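Local coordinates for protein beta-galactoside alpha-2,6-sialyltransferase (Photobacterium sp., PDB 2Z4T) that probably transfers sialic acid from a CMP-activated donor to galactosides such as lactose through an alpha-2,6 linkage, using a GT-B glycosyltransferase fold, at residues 43-48 with 92-97. Residues are numbered along the deposited sequence; the frame is centred on the assembly and turned at random.
Sequences EPINQS and FDFNGV
F94 lies with one face of its ring against P44, while I45 reaches the same ring obliquely from beside the proline. Followed outward, F94 CB first approaches P44 CB at 4.0 Å. With CG anti to the backbone N (chi1 168°), the ring projects from strand 88-98 towards the loop that follows strand 39-42. CG and CD2 then lie close to P44 CB, which comes within 3.5 Å of CD2. Along the CD1 side of the ring, over the same face, CD1 and CE1 each have P44 CG at 3.9 Å, and the tip atom CZ meets P44 CG as well. CE2 is shared: P44 CB is one neighbour, but I45 CD1 is nearer, at 3.5 Å. P44 CB sits over the ring face, 20° off the normal, which makes this a CH-pi contact. I45 crosses F94 at about a right angle and adds only the end of its side chain, the CD1 methyl. W57 and F52 also meet the F94 ring, F52 edge-to-face, and P44 touches W57 as well, which joins the loop to these aromatic side chains of the N-terminal immunoglobulin-like beta-sandwich, away from the CMP and lactose sites. P44 O accepts a hydrogen bond from N28 ND2 and has a weak one with T106 OG1. The loop meets the strand through apolar packing and a CH-pi contact, with no polar group of either segment bonded across it.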
# COMPACT_ATOMS: atom_id res chain seq x y z
N GLU A 43 12.00 31.86 14.98
CA GLU A 43 12.14 33.30 14.85
C GLU A 43 10.75 33.90 14.98
O GLU A 43 9.83 33.43 14.33
CB GLU A 43 12.75 33.65 13.49
CG GLU A 43 14.19 33.18 13.30
CD GLU A 43 15.17 33.86 14.26
OE1 GLU A 43 16.10 33.18 14.74
OE2 GLU A 43 14.99 35.07 14.56
N PRO A 44 10.59 34.93 15.82
CA PRO A 44 9.27 35.53 16.04
C PRO A 44 8.80 36.44 14.89
O PRO A 44 7.60 36.62 14.71
CB PRO A 44 9.48 36.37 17.29
CG PRO A 44 10.91 36.71 17.30
CD PRO A 44 11.63 35.57 16.66
N ILE A 45 9.74 36.97 14.13
CA ILE A 45 9.53 38.09 13.21
C ILE A 45 10.04 37.73 11.82
O ILE A 45 10.92 36.88 11.69
CB ILE A 45 10.23 39.36 13.79
CG1 ILE A 45 9.21 40.42 14.17
CG2 ILE A 45 11.24 39.98 12.85
CD1 ILE A 45 8.55 40.16 15.47
N ASN A 46 9.49 38.36 10.78
CA ASN A 46 10.06 38.22 9.41
C ASN A 46 10.58 39.51 8.73
O ASN A 46 10.60 39.57 7.50
CB ASN A 46 9.11 37.46 8.47
CG ASN A 46 9.48 35.98 8.32
OD1 ASN A 46 10.53 35.63 7.76
ND2 ASN A 46 8.60 35.10 8.79
N GLN A 47 11.02 40.51 9.51
CA GLN A 47 11.39 41.82 8.93
C GLN A 47 12.89 42.05 8.69
O GLN A 47 13.28 43.13 8.20
CB GLN A 47 10.80 43.03 9.70
CG GLN A 47 9.46 42.82 10.43
CD GLN A 47 8.33 42.20 9.60
OE1 GLN A 47 7.43 41.56 10.16
NE2 GLN A 47 8.36 42.38 8.28
N SER A 48 13.72 41.07 9.04
CA SER A 48 15.07 40.90 8.41
C SER A 48 16.28 40.34 9.20
O SER A 48 16.39 39.11 9.25
CB SER A 48 15.46 42.03 7.41
OG SER A 48 14.74 41.94 6.18
N PHE A 92 3.30 30.71 23.69
CA PHE A 92 4.39 31.65 23.98
C PHE A 92 4.12 32.96 23.26
O PHE A 92 3.85 32.98 22.05
CB PHE A 92 5.74 31.05 23.58
CG PHE A 92 6.04 29.75 24.26
CD1 PHE A 92 5.70 28.55 23.67
CD2 PHE A 92 6.62 29.73 25.53
CE1 PHE A 92 5.95 27.33 24.30
CE2 PHE A 92 6.88 28.51 26.18
CZ PHE A 92 6.54 27.31 25.57
N ASP A 93 4.17 34.06 23.99
CA ASP A 93 3.93 35.37 23.40
C ASP A 93 5.21 36.17 23.36
O ASP A 93 5.79 36.45 24.41
CB ASP A 93 2.90 36.15 24.23
CG ASP A 93 1.54 35.48 24.27
OD1 ASP A 93 0.58 36.17 24.66
OD2 ASP A 93 1.44 34.28 23.92
N PHE A 94 5.63 36.56 22.16
CA PHE A 94 6.79 37.45 21.99
C PHE A 94 6.35 38.90 21.86
O PHE A 94 5.44 39.21 21.09
CB PHE A 94 7.60 37.04 20.75
CG PHE A 94 8.64 38.06 20.32
CD1 PHE A 94 9.92 38.03 20.84
CD2 PHE A 94 8.34 39.02 19.34
CE1 PHE A 94 10.89 38.97 20.43
CE2 PHE A 94 9.30 39.95 18.93
CZ PHE A 94 10.57 39.93 19.47
N ASN A 95 7.00 39.80 22.60
CA ASN A 95 6.85 41.25 22.39
C ASN A 95 8.20 41.90 22.15
O ASN A 95 9.16 41.60 22.86
CB ASN A 95 6.16 41.95 23.56
CG ASN A 95 4.65 41.76 23.56
OD1 ASN A 95 3.93 42.44 22.84
ND2 ASN A 95 4.17 40.83 24.39
N GLY A 96 8.28 42.79 21.18
CA GLY A 96 9.49 43.55 20.94
C GLY A 96 9.29 44.99 20.52
O GLY A 96 8.26 45.36 19.93
N VAL A 97 10.27 45.82 20.85
CA VAL A 97 10.35 47.16 20.33
C VAL A 97 11.65 47.30 19.56
O VAL A 97 12.73 47.12 20.12
CB VAL A 97 10.29 48.22 21.43
CG1 VAL A 97 10.26 49.63 20.81
CG2 VAL A 97 9.08 47.99 22.31